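Local coordinates for protein ninB (PDB 1PC6) that probably acts as the phage lambda recombination protein Orf, a functional counterpart of Escherichia coli RecFOR in initiating genetic exchange, at residues K48-L53 / S71-F76; G54-Q59 / V125-E130; A78-Q83 / A110-L115. All blocks are in the same frame, centred on the assembly; numbering follows the deposited sequence.

Contact 1 (K48-L53 / S71-F76); sequences KLWACL and SWKCVF. With BME (beta-mercaptoethanol), chain C.
Leu53 on helix 43-59 and Lys73 on helix 69-80 form the middle of a nearly perpendicular helix crossing: the axes of 48-53 and 71-76 approach to 10.3 Å at 98°. The tight part is built on the two methyls of Leu53. CD1 lies against Lys73 CB at 3.8 Å, while CD2 turns to the aromatic side, reaching Phe76 CD2 at 4.0 Å and Trp72 CB at 4.4 Å. Leu53 and Phe76 run by one another, pointing opposite ways, and the Trp72 indole leads away from the crossing although its CB points into it. Leu53, Trp72 and Phe76 are all buried.

The looser side belongs to Trp50 and the outer part of the Lys73 chain. Leu49 CD2 and Leu53 CD1 cover one face of the Trp50 indole, offset toward its rim, and the lysine chain passes obliquely by the benzo end, its CD 4.0 Å from Trp50 CZ2. With CG anti to the backbone N (chi1 -171°), Lys73 sets out toward helix 43-59, then bends at its last two torsions. The ammonium is thereby carried to Thr101, its hydrogen-bond partner, and makes a weak bond from Lys73 NZ to beta-mercaptoethanol O1 at 2.8 Å. That molecule, probably from the crystallisation liquor, is linked to Cys74, but the modelled bond is stretched, so its detail is doubtful.

Helix 106-122 closes the apolar side: Ile116 touches Leu49 and Leu53, and Phe119 meets Phe76 edge-to-face. Trp72 meets the rings of both Trp62 and Phe119. Behind helix 69-80, Cys74 and Val75 lean on Val96 and Leu89 of the second subunit, which sets this three-helix core beside the dimer interface.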
ATOM      1  N   LYS A  48     -10.651   9.339   1.909  1.00 63.14           N
ATOM      2  CA  LYS A  48     -10.598  10.599   2.645  1.00 59.60           C
ATOM      3  C   LYS A  48      -9.136  10.985   2.918  1.00 58.49           C
ATOM      4  O   LYS A  48      -8.730  12.114   2.631  1.00 59.68           O
ATOM      5  CB  LYS A  48     -11.386  10.490   3.962  1.00 56.55           C
ATOM      6  N   LEU A  49      -8.342  10.059   3.459  1.00 56.29           N
ATOM      7  CA  LEU A  49      -6.929  10.340   3.733  1.00 53.72           C
ATOM      8  C   LEU A  49      -6.211  10.876   2.503  1.00 51.68           C
ATOM      9  O   LEU A  49      -5.538  11.901   2.555  1.00 51.44           O
ATOM     10  CB  LEU A  49      -6.193   9.078   4.188  1.00 55.71           C
ATOM     11  CG  LEU A  49      -4.653   9.143   4.108  1.00 56.52           C
ATOM     12  CD1 LEU A  49      -4.060   9.666   5.412  1.00 56.72           C
ATOM     13  CD2 LEU A  49      -4.103   7.759   3.823  1.00 56.77           C
ATOM     14  N   TRP A  50      -6.348  10.173   1.389  1.00 49.16           N
ATOM     15  CA  TRP A  50      -5.676  10.597   0.179  1.00 49.75           C
ATOM     16  C   TRP A  50      -6.239  11.831  -0.471  1.00 48.99           C
ATOM     17  O   TRP A  50      -5.567  12.468  -1.265  1.00 51.17           O
ATOM     18  CB  TRP A  50      -5.621   9.449  -0.819  1.00 51.13           C
ATOM     19  CG  TRP A  50      -4.658   8.420  -0.370  1.00 52.13           C
ATOM     20  CD1 TRP A  50      -4.943   7.267   0.284  1.00 52.60           C
ATOM     21  CD2 TRP A  50      -3.233   8.522  -0.408  1.00 51.88           C
ATOM     22  NE1 TRP A  50      -3.785   6.643   0.668  1.00 53.64           N
ATOM     23  CE2 TRP A  50      -2.718   7.395   0.255  1.00 52.42           C
ATOM     24  CE3 TRP A  50      -2.342   9.463  -0.932  1.00 51.48           C
ATOM     25  CZ2 TRP A  50      -1.349   7.179   0.410  1.00 52.73           C
ATOM     26  CZ3 TRP A  50      -0.986   9.250  -0.778  1.00 51.74           C
ATOM     27  CH2 TRP A  50      -0.500   8.115  -0.111  1.00 52.46           C
ATOM     28  N   ALA A  51      -7.474  12.173  -0.147  1.00 48.85           N
ATOM     29  CA  ALA A  51      -8.063  13.375  -0.715  1.00 48.83           C
ATOM     30  C   ALA A  51      -7.480  14.553   0.065  1.00 49.02           C
ATOM     31  O   ALA A  51      -7.262  15.626  -0.494  1.00 47.86           O
ATOM     32  CB  ALA A  51      -9.571  13.340  -0.580  1.00 49.23           C
ATOM     33  N   CYS A  52      -7.229  14.333   1.357  1.00 48.37           N
ATOM     34  CA  CYS A  52      -6.647  15.349   2.235  1.00 49.40           C
ATOM     35  C   CYS A  52      -5.228  15.609   1.810  1.00 48.36           C
ATOM     36  O   CYS A  52      -4.857  16.738   1.487  1.00 49.81           O
ATOM     37  CB  CYS A  52      -6.609  14.869   3.677  1.00 50.42           C
ATOM     38  SG  CYS A  52      -8.213  14.611   4.358  1.00 58.39           S
ATOM     39  N   LEU A  53      -4.435  14.545   1.841  1.00 46.10           N
ATOM     40  CA  LEU A  53      -3.046  14.620   1.448  1.00 44.28           C
ATOM     41  C   LEU A  53      -2.961  15.314   0.092  1.00 43.73           C
ATOM     42  O   LEU A  53      -2.128  16.193  -0.103  1.00 44.80           O
ATOM     43  CB  LEU A  53      -2.446  13.213   1.378  1.00 42.27           C
ATOM     44  CG  LEU A  53      -2.515  12.441   2.699  1.00 40.78           C
ATOM     45  CD1 LEU A  53      -1.797  11.114   2.568  1.00 40.05           C
ATOM     46  CD2 LEU A  53      -1.885  13.260   3.803  1.00 36.71           C
ATOM     47  N   SER A  71       4.639  12.001   0.016  1.00 51.56           N
ATOM     48  CA  SER A  71       5.611  12.744   0.788  1.00 48.83           C
ATOM     49  C   SER A  71       4.942  13.403   1.989  1.00 48.25           C
ATOM     50  O   SER A  71       5.531  13.456   3.064  1.00 50.25           O
ATOM     51  CB  SER A  71       6.283  13.805  -0.090  1.00 49.44           C
ATOM     52  OG  SER A  71       6.939  13.228  -1.213  1.00 49.50           O
ATOM     53  N   TRP A  72       3.720  13.911   1.820  1.00 45.99           N
ATOM     54  CA  TRP A  72       3.019  14.546   2.934  1.00 41.83           C
ATOM     55  C   TRP A  72       2.589  13.522   3.985  1.00 42.31           C
ATOM     56  O   TRP A  72       2.475  13.855   5.169  1.00 41.70           O
ATOM     57  CB  TRP A  72       1.795  15.332   2.451  1.00 39.93           C
ATOM     58  CG  TRP A  72       2.073  16.769   2.078  1.00 39.50           C
ATOM     59  CD1 TRP A  72       2.084  17.305   0.819  1.00 37.97           C
ATOM     60  CD2 TRP A  72       2.374  17.851   2.971  1.00 37.50           C
ATOM     61  NE1 TRP A  72       2.370  18.646   0.875  1.00 37.38           N
ATOM     62  CE2 TRP A  72       2.551  19.007   2.185  1.00 37.84           C
ATOM     63  CE3 TRP A  72       2.510  17.955   4.360  1.00 36.39           C
ATOM     64  CZ2 TRP A  72       2.858  20.254   2.744  1.00 37.44           C
ATOM     65  CZ3 TRP A  72       2.813  19.192   4.913  1.00 34.43           C
ATOM     66  CH2 TRP A  72       2.983  20.326   4.106  1.00 34.15           C
ATOM     67  N   LYS A  73       2.350  12.278   3.570  1.00 42.05           N
ATOM     68  CA  LYS A  73       1.952  11.254   4.533  1.00 43.19           C
ATOM     69  C   LYS A  73       3.116  11.055   5.499  1.00 42.84           C
ATOM     70  O   LYS A  73       2.924  10.945   6.706  1.00 41.76           O
ATOM     71  CB  LYS A  73       1.600   9.943   3.820  1.00 45.16           C
ATOM     72  CG  LYS A  73       0.969   8.899   4.734  1.00 47.21           C
ATOM     73  CD  LYS A  73       0.316   7.768   3.945  1.00 52.43           C
ATOM     74  CE  LYS A  73       1.311   6.774   3.331  1.00 55.23           C
ATOM     75  NZ  LYS A  73       1.783   5.715   4.278  1.00 56.82           N
ATOM     76  N   CYS A  74       4.331  11.032   4.954  1.00 43.86           N
ATOM     77  CA  CYS A  74       5.543  10.880   5.759  1.00 44.25           C
ATOM     78  C   CYS A  74       5.651  11.969   6.821  1.00 42.78           C
ATOM     79  O   CYS A  74       5.752  11.686   8.015  1.00 41.84           O
ATOM     80  CB  CYS A  74       6.787  10.945   4.869  1.00 45.73           C
ATOM     81  SG  CYS A  74       7.376   9.371   4.270  1.00 51.37           S
ATOM     82  N   VAL A  75       5.648  13.215   6.362  1.00 40.92           N
ATOM     83  CA  VAL A  75       5.754  14.359   7.245  1.00 40.62           C
ATOM     84  C   VAL A  75       4.712  14.262   8.348  1.00 42.07           C
ATOM     85  O   VAL A  75       5.022  14.410   9.533  1.00 42.23           O
ATOM     86  CB  VAL A  75       5.542  15.679   6.473  1.00 38.28           C
ATOM     87  CG1 VAL A  75       5.799  16.863   7.389  1.00 37.12           C
ATOM     88  CG2 VAL A  75       6.454  15.728   5.260  1.00 36.44           C
ATOM     89  N   PHE A  76       3.470  14.009   7.960  1.00 43.09           N
ATOM     90  CA  PHE A  76       2.423  13.914   8.951  1.00 44.43           C
ATOM     91  C   PHE A  76       2.659  12.735   9.867  1.00 45.32           C
ATOM     92  O   PHE A  76       2.595  12.883  11.077  1.00 47.04           O
ATOM     93  CB  PHE A  76       1.049  13.831   8.287  1.00 42.63           C
ATOM     94  CG  PHE A  76       0.532  15.161   7.820  1.00 41.13           C
ATOM     95  CD1 PHE A  76       0.346  16.198   8.724  1.00 40.29           C
ATOM     96  CD2 PHE A  76       0.258  15.386   6.474  1.00 41.30           C
ATOM     97  CE1 PHE A  76      -0.104  17.452   8.293  1.00 42.89           C
ATOM     98  CE2 PHE A  76      -0.195  16.636   6.029  1.00 42.27           C
ATOM     99  CZ  PHE A  76      -0.374  17.671   6.941  1.00 41.79           C
TER
HETATM  100  C1  BME C 300       3.788   7.136   6.153  1.00 85.41           C
HETATM  101  C2  BME C 300       5.131   7.546   6.776  1.00 84.47           C
HETATM  102  O1  BME C 300       3.661   7.717   4.870  1.00 83.30           O
HETATM  103  S2  BME C 300       6.501   6.970   5.737  1.00 88.00           S

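Contact 2 (G54-Q59 / V125-E130)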
ATOM      1  N   GLY A  54      -3.843  14.940  -0.831  1.00 41.77           N
ATOM      2  CA  GLY A  54      -3.833  15.545  -2.151  1.00 40.78           C
ATOM      3  C   GLY A  54      -4.082  17.037  -2.102  1.00 41.75           C
ATOM      4  O   GLY A  54      -3.380  17.809  -2.753  1.00 42.94           O
ATOM      5  N   ASP A  55      -5.077  17.440  -1.318  1.00 41.31           N
ATOM      6  CA  ASP A  55      -5.436  18.846  -1.172  1.00 41.82           C
ATOM      7  C   ASP A  55      -4.279  19.630  -0.604  1.00 40.74           C
ATOM      8  O   ASP A  55      -3.899  20.666  -1.146  1.00 40.98           O
ATOM      9  CB  ASP A  55      -6.646  19.000  -0.246  1.00 44.65           C
ATOM     10  CG  ASP A  55      -7.935  18.536  -0.889  1.00 45.69           C
ATOM     11  OD1 ASP A  55      -8.902  18.227  -0.151  1.00 45.22           O
ATOM     12  OD2 ASP A  55      -7.976  18.490  -2.136  1.00 47.24           O
ATOM     13  N   VAL A  56      -3.729  19.145   0.498  1.00 38.75           N
ATOM     14  CA  VAL A  56      -2.603  19.820   1.117  1.00 40.02           C
ATOM     15  C   VAL A  56      -1.479  19.884   0.104  1.00 40.82           C
ATOM     16  O   VAL A  56      -0.785  20.884  -0.014  1.00 42.01           O
ATOM     17  CB  VAL A  56      -2.111  19.056   2.348  1.00 40.15           C
ATOM     18  CG1 VAL A  56      -0.795  19.644   2.829  1.00 40.76           C
ATOM     19  CG2 VAL A  56      -3.156  19.119   3.441  1.00 38.97           C
ATOM     20  N   SER A  57      -1.322  18.794  -0.631  1.00 41.45           N
ATOM     21  CA  SER A  57      -0.292  18.677  -1.643  1.00 41.92           C
ATOM     22  C   SER A  57      -0.408  19.821  -2.611  1.00 42.86           C
ATOM     23  O   SER A  57       0.555  20.531  -2.884  1.00 44.03           O
ATOM     24  CB  SER A  57      -0.465  17.364  -2.400  1.00 41.93           C
ATOM     25  OG  SER A  57       0.491  17.229  -3.435  1.00 44.60           O
ATOM     26  N   ARG A  58      -1.610  19.984  -3.133  1.00 43.76           N
ATOM     27  CA  ARG A  58      -1.896  21.032  -4.097  1.00 45.03           C
ATOM     28  C   ARG A  58      -1.884  22.444  -3.528  1.00 44.85           C
ATOM     29  O   ARG A  58      -1.436  23.383  -4.185  1.00 45.81           O
ATOM     30  CB  ARG A  58      -3.275  20.798  -4.730  1.00 46.77           C
ATOM     31  CG  ARG A  58      -3.322  19.798  -5.874  1.00 51.49           C
ATOM     32  CD  ARG A  58      -4.723  19.735  -6.473  1.00 53.40           C
ATOM     33  NE  ARG A  58      -5.688  19.152  -5.538  1.00 57.50           N
ATOM     34  CZ  ARG A  58      -5.717  17.863  -5.194  1.00 57.89           C
ATOM     35  NH1 ARG A  58      -4.837  17.013  -5.714  1.00 59.41           N
ATOM     36  NH2 ARG A  58      -6.618  17.421  -4.320  1.00 56.55           N
ATOM     37  N   GLN A  59      -2.365  22.597  -2.304  1.00 44.39           N
ATOM     38  CA  GLN A  59      -2.484  23.928  -1.737  1.00 43.15           C
ATOM     39  C   GLN A  59      -1.388  24.520  -0.879  1.00 42.64           C
ATOM     40  O   GLN A  59      -1.139  25.712  -0.959  1.00 42.52           O
ATOM     41  CB  GLN A  59      -3.821  24.020  -0.998  1.00 41.53           C
ATOM     42  CG  GLN A  59      -4.997  23.701  -1.905  1.00 38.60           C
ATOM     43  CD  GLN A  59      -6.328  23.749  -1.197  1.00 38.48           C
ATOM     44  OE1 GLN A  59      -6.648  24.727  -0.523  1.00 40.87           O
ATOM     45  NE2 GLN A  59      -7.122  22.697  -1.356  1.00 36.95           N
ATOM     46  N   VAL A 125      -6.787  25.655   3.790  1.00 51.50           N
ATOM     47  CA  VAL A 125      -6.943  24.627   2.784  1.00 51.23           C
ATOM     48  C   VAL A 125      -8.423  24.406   2.464  1.00 52.28           C
ATOM     49  O   VAL A 125      -9.245  24.235   3.369  1.00 52.98           O
ATOM     50  CB  VAL A 125      -6.312  23.281   3.264  1.00 47.88           C
ATOM     51  CG1 VAL A 125      -6.707  22.154   2.322  1.00 45.43           C
ATOM     52  CG2 VAL A 125      -4.799  23.403   3.335  1.00 43.42           C
ATOM     53  N   LYS A 126      -8.761  24.439   1.178  1.00 52.41           N
ATOM     54  CA  LYS A 126     -10.128  24.182   0.751  1.00 52.02           C
ATOM     55  C   LYS A 126     -10.173  22.677   0.502  1.00 51.01           C
ATOM     56  O   LYS A 126      -9.422  22.166  -0.325  1.00 50.76           O
ATOM     57  CB  LYS A 126     -10.445  24.931  -0.543  1.00 53.74           C
ATOM     58  CG  LYS A 126     -11.850  24.654  -1.066  1.00 56.47           C
ATOM     59  CD  LYS A 126     -12.088  25.230  -2.462  1.00 58.40           C
ATOM     60  CE  LYS A 126     -13.422  24.752  -3.048  1.00 57.94           C
ATOM     61  NZ  LYS A 126     -14.580  25.047  -2.149  1.00 58.64           N
ATOM     62  N   TRP A 127     -11.034  21.967   1.226  1.00 50.98           N
ATOM     63  CA  TRP A 127     -11.138  20.515   1.086  1.00 52.11           C
ATOM     64  C   TRP A 127     -11.962  20.094  -0.116  1.00 53.87           C
ATOM     65  O   TRP A 127     -13.143  20.419  -0.212  1.00 53.37           O
ATOM     66  CB  TRP A 127     -11.725  19.922   2.354  1.00 53.66           C
ATOM     67  CG  TRP A 127     -10.859  20.169   3.531  1.00 56.22           C
ATOM     68  CD1 TRP A 127     -11.130  20.973   4.598  1.00 56.63           C
ATOM     69  CD2 TRP A 127      -9.546  19.640   3.746  1.00 57.31           C
ATOM     70  NE1 TRP A 127     -10.064  20.983   5.468  1.00 57.93           N
ATOM     71  CE2 TRP A 127      -9.078  20.171   4.968  1.00 58.06           C
ATOM     72  CE3 TRP A 127      -8.719  18.771   3.022  1.00 56.11           C
ATOM     73  CZ2 TRP A 127      -7.813  19.858   5.485  1.00 57.28           C
ATOM     74  CZ3 TRP A 127      -7.464  18.462   3.535  1.00 55.75           C
ATOM     75  CH2 TRP A 127      -7.025  19.005   4.754  1.00 55.79           C
ATOM     76  N   SER A 128     -11.322  19.352  -1.019  1.00 57.24           N
ATOM     77  CA  SER A 128     -11.931  18.891  -2.273  1.00 59.73           C
ATOM     78  C   SER A 128     -13.074  17.911  -2.107  1.00 62.29           C
ATOM     79  O   SER A 128     -14.037  17.927  -2.890  1.00 62.44           O
ATOM     80  CB  SER A 128     -10.868  18.252  -3.173  1.00 58.45           C
ATOM     81  OG  SER A 128     -10.339  17.071  -2.581  1.00 60.33           O
ATOM     82  N   ASP A 129     -12.951  17.051  -1.097  1.00 65.18           N
ATOM     83  CA  ASP A 129     -13.954  16.039  -0.819  1.00 66.84           C
ATOM     84  C   ASP A 129     -15.270  16.692  -0.433  1.00 67.40           C
ATOM     85  O   ASP A 129     -16.330  16.274  -0.902  1.00 65.77           O
ATOM     86  CB  ASP A 129     -13.457  15.110   0.286  1.00 69.07           C
ATOM     87  CG  ASP A 129     -13.811  13.663   0.019  1.00 71.11           C
ATOM     88  OD1 ASP A 129     -13.684  13.221  -1.145  1.00 71.32           O
ATOM     89  OD2 ASP A 129     -14.207  12.962   0.973  1.00 74.84           O
ATOM     90  N   GLU A 130     -15.196  17.718   0.412  1.00 69.02           N
ATOM     91  CA  GLU A 130     -16.389  18.456   0.827  1.00 71.86           C
ATOM     92  C   GLU A 130     -17.003  19.140  -0.394  1.00 71.48           C
ATOM     93  O   GLU A 130     -18.218  19.266  -0.502  1.00 72.55           O
ATOM     94  CB  GLU A 130     -16.053  19.558   1.835  1.00 74.70           C
ATOM     95  CG  GLU A 130     -15.642  19.140   3.233  1.00 79.15           C
ATOM     96  CD  GLU A 130     -15.370  20.366   4.109  1.00 83.38           C
ATOM     97  OE1 GLU A 130     -14.902  20.205   5.265  1.00 86.05           O
ATOM     98  OE2 GLU A 130     -15.627  21.502   3.633  1.00 85.25           O
TER
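Asp55 and Gln59, one turn apart at the C-terminal end of helix 43-59, face the extended backbone of 125-127, with CA-CA distances of 6.4 Å for both Asp55-Trp127 and Gln59-Val125. The straight Gln59 chain (chi2 179°) carries its amide across to the backbone of Lys126, which it binds through both ends. Lys126 N donates to Gln59 OE1 at 2.7 Å, on a lone pair in the carbonyl plane, and Gln59 NE2 donates a hydrogen to Lys126 O at 2.6 Å. The carbonyl oxygen Lys126 O lies almost in the plane of the glutamine amide, and both bonds are close to straight, so together they fix the amide's rotation.

The Asp55 carboxylate grips the start of helix 128-140, for which Trp127 holds the N-cap position. Ser128 N bonds to Asp55 OD1 at 2.8 Å from above the carboxylate plane (42° out of it), and Ser128 OG donates to Asp55 OD2 on its syn lone pair. A helix distant in sequence thus gives a first-turn N-H its carboxylate, whose charge the helix dipole would probably stabilise. Asp55 OD2 takes a second donor, Arg58 NH2, in a salt bridge of 2.8 Å on the anti side, tilted from the carboxylate plane.

The Trp127 indole presents its edge to Asp55 OD1, CE3 being the atom met. Its far corner, CH2, packs on Val56 CG2 at 4.1 Å, the two side chains running alongside. Val125 CG1 sits over one indole face near its rim and touches Asp55 CB, also at 4.1 Å. On its other flank, Val56 meets Trp72 of helix 69-80.

Contact 3 (A78-Q83 / A110-L115)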
ATOM      1  N   ALA A  78       5.401  11.366  10.510  1.00 45.95           N
ATOM      2  CA  ALA A  78       6.610  11.666  11.265  1.00 46.31           C
ATOM      3  C   ALA A  78       6.287  12.474  12.509  1.00 47.09           C
ATOM      4  O   ALA A  78       6.979  12.373  13.513  1.00 47.07           O
ATOM      5  CB  ALA A  78       7.590  12.429  10.397  1.00 46.26           C
ATOM      6  N   ALA A  79       5.233  13.279  12.433  1.00 49.33           N
ATOM      7  CA  ALA A  79       4.808  14.126  13.553  1.00 51.27           C
ATOM      8  C   ALA A  79       4.163  13.340  14.703  1.00 52.51           C
ATOM      9  O   ALA A  79       4.052  13.839  15.823  1.00 52.88           O
ATOM     10  CB  ALA A  79       3.841  15.205  13.051  1.00 49.25           C
ATOM     11  N   LEU A  80       3.739  12.113  14.422  1.00 54.06           N
ATOM     12  CA  LEU A  80       3.117  11.279  15.438  1.00 55.64           C
ATOM     13  C   LEU A  80       4.072  10.219  15.977  1.00 58.04           C
ATOM     14  O   LEU A  80       4.224  10.068  17.196  1.00 60.56           O
ATOM     15  CB  LEU A  80       1.858  10.593  14.886  1.00 54.88           C
ATOM     16  CG  LEU A  80       0.566  11.395  14.647  1.00 55.46           C
ATOM     17  CD1 LEU A  80       0.542  12.634  15.569  1.00 55.51           C
ATOM     18  CD2 LEU A  80       0.450  11.801  13.181  1.00 54.89           C
ATOM     19  N   LYS A  81       4.718   9.490  15.072  1.00 58.51           N
ATOM     20  CA  LYS A  81       5.640   8.445  15.479  1.00 59.46           C
ATOM     21  C   LYS A  81       7.016   8.682  14.877  1.00 60.11           C
ATOM     22  O   LYS A  81       7.138   8.905  13.669  1.00 60.64           O
ATOM     23  CB  LYS A  81       5.097   7.086  15.037  1.00 60.54           C
ATOM     24  CG  LYS A  81       3.594   7.095  14.716  1.00 63.69           C
ATOM     25  CD  LYS A  81       2.879   5.796  15.143  1.00 66.77           C
ATOM     26  CE  LYS A  81       3.500   4.547  14.511  1.00 69.31           C
ATOM     27  NZ  LYS A  81       3.170   3.289  15.258  1.00 69.96           N
ATOM     28  N   GLN A  82       8.044   8.640  15.727  1.00 60.12           N
ATOM     29  CA  GLN A  82       9.429   8.847  15.296  1.00 59.70           C
ATOM     30  C   GLN A  82       9.823   7.893  14.198  1.00 56.42           C
ATOM     31  O   GLN A  82       9.530   6.706  14.272  1.00 55.66           O
ATOM     32  CB  GLN A  82      10.405   8.635  16.445  1.00 64.63           C
ATOM     33  CG  GLN A  82      10.212   9.554  17.621  1.00 73.84           C
ATOM     34  CD  GLN A  82      11.516   9.793  18.355  1.00 79.08           C
ATOM     35  OE1 GLN A  82      12.263   8.849  18.623  1.00 82.48           O
ATOM     36  NE2 GLN A  82      11.800  11.057  18.682  1.00 80.44           N
ATOM     37  N   GLN A  83      10.510   8.410  13.192  1.00 53.08           N
ATOM     38  CA  GLN A  83      10.947   7.576  12.087  1.00 50.77           C
ATOM     39  C   GLN A  83      12.052   6.655  12.571  1.00 50.63           C
ATOM     40  O   GLN A  83      12.917   7.100  13.315  1.00 52.66           O
ATOM     41  CB  GLN A  83      11.477   8.449  10.956  1.00 47.07           C
ATOM     42  CG  GLN A  83      10.431   9.330  10.325  1.00 45.29           C
ATOM     43  CD  GLN A  83      10.909   9.926   9.027  1.00 45.31           C
ATOM     44  OE1 GLN A  83      11.859  10.706   9.006  1.00 45.99           O
ATOM     45  NE2 GLN A  83      10.261   9.555   7.932  1.00 43.55           N
ATOM     46  N   ALA A 110      -6.724   7.311  13.351  1.00 73.89           N
ATOM     47  CA  ALA A 110      -7.735   8.323  13.605  1.00 73.20           C
ATOM     48  C   ALA A 110      -7.021   9.661  13.880  1.00 72.97           C
ATOM     49  O   ALA A 110      -7.430  10.710  13.369  1.00 73.39           O
ATOM     50  CB  ALA A 110      -8.588   7.910  14.799  1.00 72.52           C
ATOM     51  N   GLU A 111      -5.947   9.609  14.673  1.00 71.25           N
ATOM     52  CA  GLU A 111      -5.159  10.797  15.016  1.00 69.06           C
ATOM     53  C   GLU A 111      -4.469  11.427  13.817  1.00 66.24           C
ATOM     54  O   GLU A 111      -4.348  12.649  13.735  1.00 65.34           O
ATOM     55  CB  GLU A 111      -4.102  10.456  16.063  1.00 70.40           C
ATOM     56  CG  GLU A 111      -4.605  10.538  17.482  1.00 74.94           C
ATOM     57  CD  GLU A 111      -3.516  10.286  18.501  1.00 77.65           C
ATOM     58  OE1 GLU A 111      -2.386  10.774  18.289  1.00 77.27           O
ATOM     59  OE2 GLU A 111      -3.791   9.611  19.520  1.00 80.57           O
ATOM     60  N   LEU A 112      -4.006  10.580  12.901  1.00 63.35           N
ATOM     61  CA  LEU A 112      -3.327  11.036  11.699  1.00 60.73           C
ATOM     62  C   LEU A 112      -4.255  11.938  10.918  1.00 60.08           C
ATOM     63  O   LEU A 112      -3.872  13.031  10.500  1.00 60.92           O
ATOM     64  CB  LEU A 112      -2.927   9.841  10.835  1.00 59.50           C
ATOM     65  CG  LEU A 112      -2.511  10.129   9.389  1.00 58.34           C
ATOM     66  CD1 LEU A 112      -1.510  11.273   9.353  1.00 56.86           C
ATOM     67  CD2 LEU A 112      -1.929   8.870   8.768  1.00 55.25           C
ATOM     68  N   LEU A 113      -5.480  11.468  10.729  1.00 59.55           N
ATOM     69  CA  LEU A 113      -6.492  12.220   9.999  1.00 59.31           C
ATOM     70  C   LEU A 113      -6.811  13.543  10.689  1.00 57.73           C
ATOM     71  O   LEU A 113      -7.103  14.547  10.029  1.00 56.89           O
ATOM     72  CB  LEU A 113      -7.777  11.385   9.862  1.00 61.10           C
ATOM     73  CG  LEU A 113      -7.852  10.271   8.808  1.00 60.92           C
ATOM     74  CD1 LEU A 113      -9.150   9.521   8.965  1.00 61.08           C
ATOM     75  CD2 LEU A 113      -7.771  10.859   7.409  1.00 61.69           C
ATOM     76  N   GLU A 114      -6.767  13.533  12.019  1.00 56.50           N
ATOM     77  CA  GLU A 114      -7.042  14.734  12.811  1.00 54.95           C
ATOM     78  C   GLU A 114      -5.909  15.734  12.578  1.00 51.83           C
ATOM     79  O   GLU A 114      -6.140  16.933  12.354  1.00 48.93           O
ATOM     80  CB  GLU A 114      -7.150  14.371  14.314  1.00 56.62           C
ATOM     81  N   LEU A 115      -4.683  15.224  12.626  1.00 48.85           N
ATOM     82  CA  LEU A 115      -3.518  16.053  12.403  1.00 48.26           C
ATOM     83  C   LEU A 115      -3.640  16.708  11.029  1.00 49.30           C
ATOM     84  O   LEU A 115      -3.609  17.940  10.907  1.00 49.52           O
ATOM     85  CB  LEU A 115      -2.254  15.208  12.456  1.00 45.95           C
ATOM     86  CG  LEU A 115      -0.973  16.029  12.347  1.00 44.25           C
ATOM     87  CD1 LEU A 115      -0.981  17.125  13.385  1.00 41.43           C
ATOM     88  CD2 LEU A 115       0.223  15.126  12.535  1.00 45.06           C
TER
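Leu80 and Leu115 meet end-on through their methyls, joining the last turn of helix 69-80 to helix 106-122. One methyl, Leu115 CD2, does the touching for its side: it meets Leu80 CD2 at 3.4 Å. The same methyl lies 3.7 Å from Ala79 CB. Both Ala79 and Leu80 point their CB atoms at the opposing helix, and Leu115 answers in kind. Its CG stands anti to the backbone N (chi1 -175°), which carries the branch toward helix 69-80 and lays CD2 against these two partners.

The fork of Leu80 is set across helix 106-122, CD2 toward Leu112 and CD1 toward Glu111. CD2 is the inner methyl, passing over the backbone of Leu112 with 4.1 Å to Leu112 CA and 4.3 Å to Leu112 CD1. CD1 faces the outer rim, where the carboxylate of exposed Glu111 comes to 4.4 Å between Glu111 OE1 and Leu80 CD1, a marginal approach. No hydrogen bond joins the two segments; the contact is mostly apolar, and it grades from buried Leu112 to exposed Ala79.

Next along the chain, Lys81 makes a salt bridge with Glu108, a second tie to the same helix. Inward, Leu112 and Leu115 both touch Phe76 of helix 69-80, while Ala79 also packs on Leu89 of the second subunit. Leucine and alanine methyls thus pack two helices of the helical part of the NinB protein at its surface, next to the second subunit: the C-terminal part of helix 69-80 lies on helix 106-122, and the chain then goes on to strand 84-87.

How the contacts relate
Contact 1 stands between the other two, its centre about 10 Å from each, whereas the centres of contacts 2 and 3 are about 18 Å apart and their nearest atoms about 7 Å. Helix 43-59 serves contacts 1 and 2, and they touch directly: Cys52 CA is 3.5 Å from Trp127 CZ3. Helix 69-80 is shared by contacts 1 and 3, which also meet where Leu49 CA lies 3.8 Å from Leu113 CD2. Apolar packing dominates contacts 1 and 3, both beside the second subunit; polar contact 2 lies away from it. The beta-mercaptoethanol belongs to contact 1.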